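Local structure of trypanothione-dependent glyoxalase I (Leishmania major, 2C21) at residues H80-V85 and Y121-N126. The protein is a nickel-bound, dimeric member of the glyoxalase/bleomycin resistance protein/dioxygenase superfamily, built from paired beta-alpha-beta-beta-beta modules. Numbering follows the deposited sequence.
Sequences HIAIGV and YIELLN. With NI (nickel (II) ion), chain H.
E123 CB lies over one face of the H80 imidazole, 4.2 Å from the ring centroid in a CH-pi contact, while A82 N sits at the ring edge, in its plane; F113 meets the ring edge-to-face. H80 and E123 belong to parallel, adjoining strands of a βαβββ module of the glyoxalase superfamily, and they supply two of the four protein ligands of a nickel site at the subunit interface. H80 NE2 and E123 OE1 each bind the nickel at 2.2 Å, with water 1 at 1.9 Å; H11 and E62 of the second subunit complete the protein ligands. The carboxylate is turned 64° from the imidazole plane. It reaches the metal on an extended side chain, CG anti to the backbone N (chi1 -171°), whereas H80 CG stands between its own backbone N and carbonyl carbon (chi1 56°), sending the ring out toward the nickel. The shared metal explains the 3.2 Å approach of H80 NE2 to E123 OE1, which is not a hydrogen bond. A82 and L125 lie on the same side of the sheet as E123. The other side carries I81, I83, I122 and L124. Four backbone hydrogen bonds join the strands: E123 N to I81 O, I83 N to E123 O, L125 N to I83 O and a last one from V85 N to L125 O. This last bond spans 2.8 Å between V85 N and L125 O.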
ATOM      1  N   HIS A  80       1.233   7.590   0.080  1.00 36.58           N
ATOM      2  CA  HIS A  80       2.499   6.985  -0.293  1.00 36.59           C
ATOM      3  C   HIS A  80       2.557   5.541   0.169  1.00 36.94           C
ATOM      4  O   HIS A  80       1.677   5.084   0.888  1.00 36.92           O
ATOM      5  CB  HIS A  80       3.660   7.722   0.373  1.00 36.01           C
ATOM      6  CG  HIS A  80       3.558   7.787   1.872  1.00 36.30           C
ATOM      7  ND1 HIS A  80       3.113   8.904   2.541  1.00 37.39           N
ATOM      8  CD2 HIS A  80       3.843   6.872   2.827  1.00 35.81           C
ATOM      9  CE1 HIS A  80       3.132   8.675   3.843  1.00 36.72           C
ATOM     10  NE2 HIS A  80       3.580   7.447   4.041  1.00 35.10           N
ATOM     11  N   ILE A  81       3.623   4.859  -0.244  1.00 36.79           N
ATOM     12  CA  ILE A  81       4.096   3.656   0.420  1.00 37.46           C
ATOM     13  C   ILE A  81       5.394   4.002   1.182  1.00 36.79           C
ATOM     14  O   ILE A  81       6.166   4.872   0.766  1.00 36.00           O
ATOM     15  CB  ILE A  81       4.368   2.461  -0.539  1.00 37.62           C
ATOM     16  CG1 ILE A  81       5.453   2.795  -1.564  1.00 40.52           C
ATOM     17  CG2 ILE A  81       3.052   1.970  -1.205  1.00 38.87           C
ATOM     18  CD1 ILE A  81       6.011   1.572  -2.292  1.00 41.47           C
ATOM     19  N   ALA A  82       5.595   3.317   2.302  1.00 36.51           N
ATOM     20  CA  ALA A  82       6.766   3.513   3.140  1.00 36.65           C
ATOM     21  C   ALA A  82       7.569   2.241   3.129  1.00 36.87           C
ATOM     22  O   ALA A  82       7.010   1.144   3.220  1.00 36.22           O
ATOM     23  CB  ALA A  82       6.342   3.848   4.553  1.00 37.04           C
ATOM     24  N   ILE A  83       8.885   2.401   3.030  1.00 36.91           N
ATOM     25  CA  ILE A  83       9.807   1.290   2.980  1.00 37.06           C
ATOM     26  C   ILE A  83      10.829   1.477   4.099  1.00 36.96           C
ATOM     27  O   ILE A  83      11.407   2.543   4.216  1.00 36.90           O
ATOM     28  CB  ILE A  83      10.503   1.228   1.598  1.00 36.93           C
ATOM     29  CG1 ILE A  83       9.444   0.975   0.494  1.00 38.60           C
ATOM     30  CG2 ILE A  83      11.629   0.171   1.591  1.00 36.58           C
ATOM     31  CD1 ILE A  83       9.997   1.039  -0.921  1.00 41.23           C
ATOM     32  N   GLY A  84      11.018   0.433   4.909  1.00 37.20           N
ATOM     33  CA  GLY A  84      12.015   0.412   5.963  1.00 37.20           C
ATOM     34  C   GLY A  84      13.385   0.001   5.461  1.00 37.47           C
ATOM     35  O   GLY A  84      13.547  -1.071   4.849  1.00 37.98           O
ATOM     36  N   VAL A  85      14.384   0.838   5.740  1.00 37.17           N
ATOM     37  CA  VAL A  85      15.748   0.601   5.300  1.00 37.29           C
ATOM     38  C   VAL A  85      16.722   0.686   6.482  1.00 37.03           C
ATOM     39  O   VAL A  85      16.318   0.998   7.606  1.00 35.85           O
ATOM     40  CB  VAL A  85      16.151   1.584   4.176  1.00 37.67           C
ATOM     41  CG1 VAL A  85      15.174   1.464   3.003  1.00 36.36           C
ATOM     42  CG2 VAL A  85      16.206   3.028   4.685  1.00 37.93           C
ATOM     43  N   TYR A 121       4.840   9.277  -4.469  1.00 38.15           N
ATOM     44  CA  TYR A 121       5.757   9.462  -3.352  1.00 38.53           C
ATOM     45  C   TYR A 121       6.095   8.169  -2.632  1.00 38.53           C
ATOM     46  O   TYR A 121       5.248   7.295  -2.435  1.00 38.79           O
ATOM     47  CB  TYR A 121       5.172  10.461  -2.355  1.00 39.40           C
ATOM     48  CG  TYR A 121       5.153  11.857  -2.895  1.00 40.07           C
ATOM     49  CD1 TYR A 121       3.986  12.426  -3.371  1.00 43.06           C
ATOM     50  CD2 TYR A 121       6.317  12.609  -2.952  1.00 42.07           C
ATOM     51  CE1 TYR A 121       3.979  13.741  -3.869  1.00 44.08           C
ATOM     52  CE2 TYR A 121       6.323  13.905  -3.452  1.00 42.43           C
ATOM     53  CZ  TYR A 121       5.161  14.462  -3.910  1.00 43.49           C
ATOM     54  OH  TYR A 121       5.185  15.749  -4.407  1.00 44.28           O
ATOM     55  N   ILE A 122       7.365   8.042  -2.264  1.00 38.63           N
ATOM     56  CA  ILE A 122       7.818   6.926  -1.454  0.67 38.70           C
ATOM     57  C   ILE A 122       8.514   7.484  -0.210  1.00 38.57           C
ATOM     58  O   ILE A 122       9.399   8.346  -0.308  1.00 38.92           O
ATOM     59  CB  ILE A 122       8.770   6.032  -2.253  0.67 38.85           C
ATOM     60  CG1 ILE A 122       7.999   5.296  -3.350  0.67 38.87           C
ATOM     61  CG2 ILE A 122       9.493   5.027  -1.341  0.67 39.55           C
ATOM     62  CD1 ILE A 122       8.764   5.158  -4.610  0.67 38.70           C
ATOM     63  N   GLU A 123       8.106   6.992   0.954  1.00 37.93           N
ATOM     64  CA  GLU A 123       8.707   7.369   2.218  1.00 38.06           C
ATOM     65  C   GLU A 123       9.762   6.344   2.597  1.00 37.82           C
ATOM     66  O   GLU A 123       9.462   5.162   2.714  1.00 37.73           O
ATOM     67  CB  GLU A 123       7.639   7.438   3.319  1.00 38.04           C
ATOM     68  CG  GLU A 123       8.132   8.042   4.634  1.00 39.49           C
ATOM     69  CD  GLU A 123       7.021   8.147   5.661  1.00 40.79           C
ATOM     70  OE1 GLU A 123       6.212   7.221   5.766  1.00 42.40           O
ATOM     71  OE2 GLU A 123       6.959   9.159   6.368  1.00 44.42           O
ATOM     72  N   LEU A 124      10.997   6.810   2.773  1.00 37.58           N
ATOM     73  CA  LEU A 124      12.090   5.987   3.230  1.00 37.44           C
ATOM     74  C   LEU A 124      12.277   6.221   4.715  1.00 37.21           C
ATOM     75  O   LEU A 124      12.449   7.360   5.153  1.00 36.83           O
ATOM     76  CB  LEU A 124      13.369   6.357   2.482  1.00 37.46           C
ATOM     77  CG  LEU A 124      13.278   6.219   0.961  1.00 37.97           C
ATOM     78  CD1 LEU A 124      14.548   6.769   0.314  1.00 39.11           C
ATOM     79  CD2 LEU A 124      13.055   4.764   0.588  1.00 37.37           C
ATOM     80  N   LEU A 125      12.240   5.141   5.482  1.00 37.15           N
ATOM     81  CA  LEU A 125      12.336   5.212   6.928  1.00 37.24           C
ATOM     82  C   LEU A 125      13.442   4.324   7.456  1.00 37.80           C
ATOM     83  O   LEU A 125      13.604   3.192   7.013  1.00 38.04           O
ATOM     84  CB  LEU A 125      11.031   4.761   7.568  1.00 37.47           C
ATOM     85  CG  LEU A 125       9.795   5.616   7.288  1.00 37.84           C
ATOM     86  CD1 LEU A 125       8.596   4.950   7.939  1.00 38.92           C
ATOM     87  CD2 LEU A 125       9.977   7.031   7.809  1.00 38.60           C
ATOM     88  N   ASN A 126      14.187   4.830   8.427  1.00 37.54           N
ATOM     89  CA  ASN A 126      15.088   3.965   9.172  1.00 38.00           C
ATOM     90  C   ASN A 126      14.237   2.996   9.995  1.00 38.01           C
ATOM     91  O   ASN A 126      13.563   3.402  10.952  1.00 38.59           O
ATOM     92  CB  ASN A 126      16.006   4.778  10.074  1.00 37.36           C
ATOM     93  CG  ASN A 126      17.054   3.919  10.734  1.00 37.74           C
ATOM     94  OD1 ASN A 126      18.242   3.977  10.388  1.00 37.78           O
ATOM     95  ND2 ASN A 126      16.619   3.089  11.673  1.00 36.16           N
TER
HETATM   96 NI    NI H1143       4.016   7.060   6.184  0.50 36.35          NI
HETATM   97  O   HOH W   1       4.606   7.528   7.967  1.00 40.82           O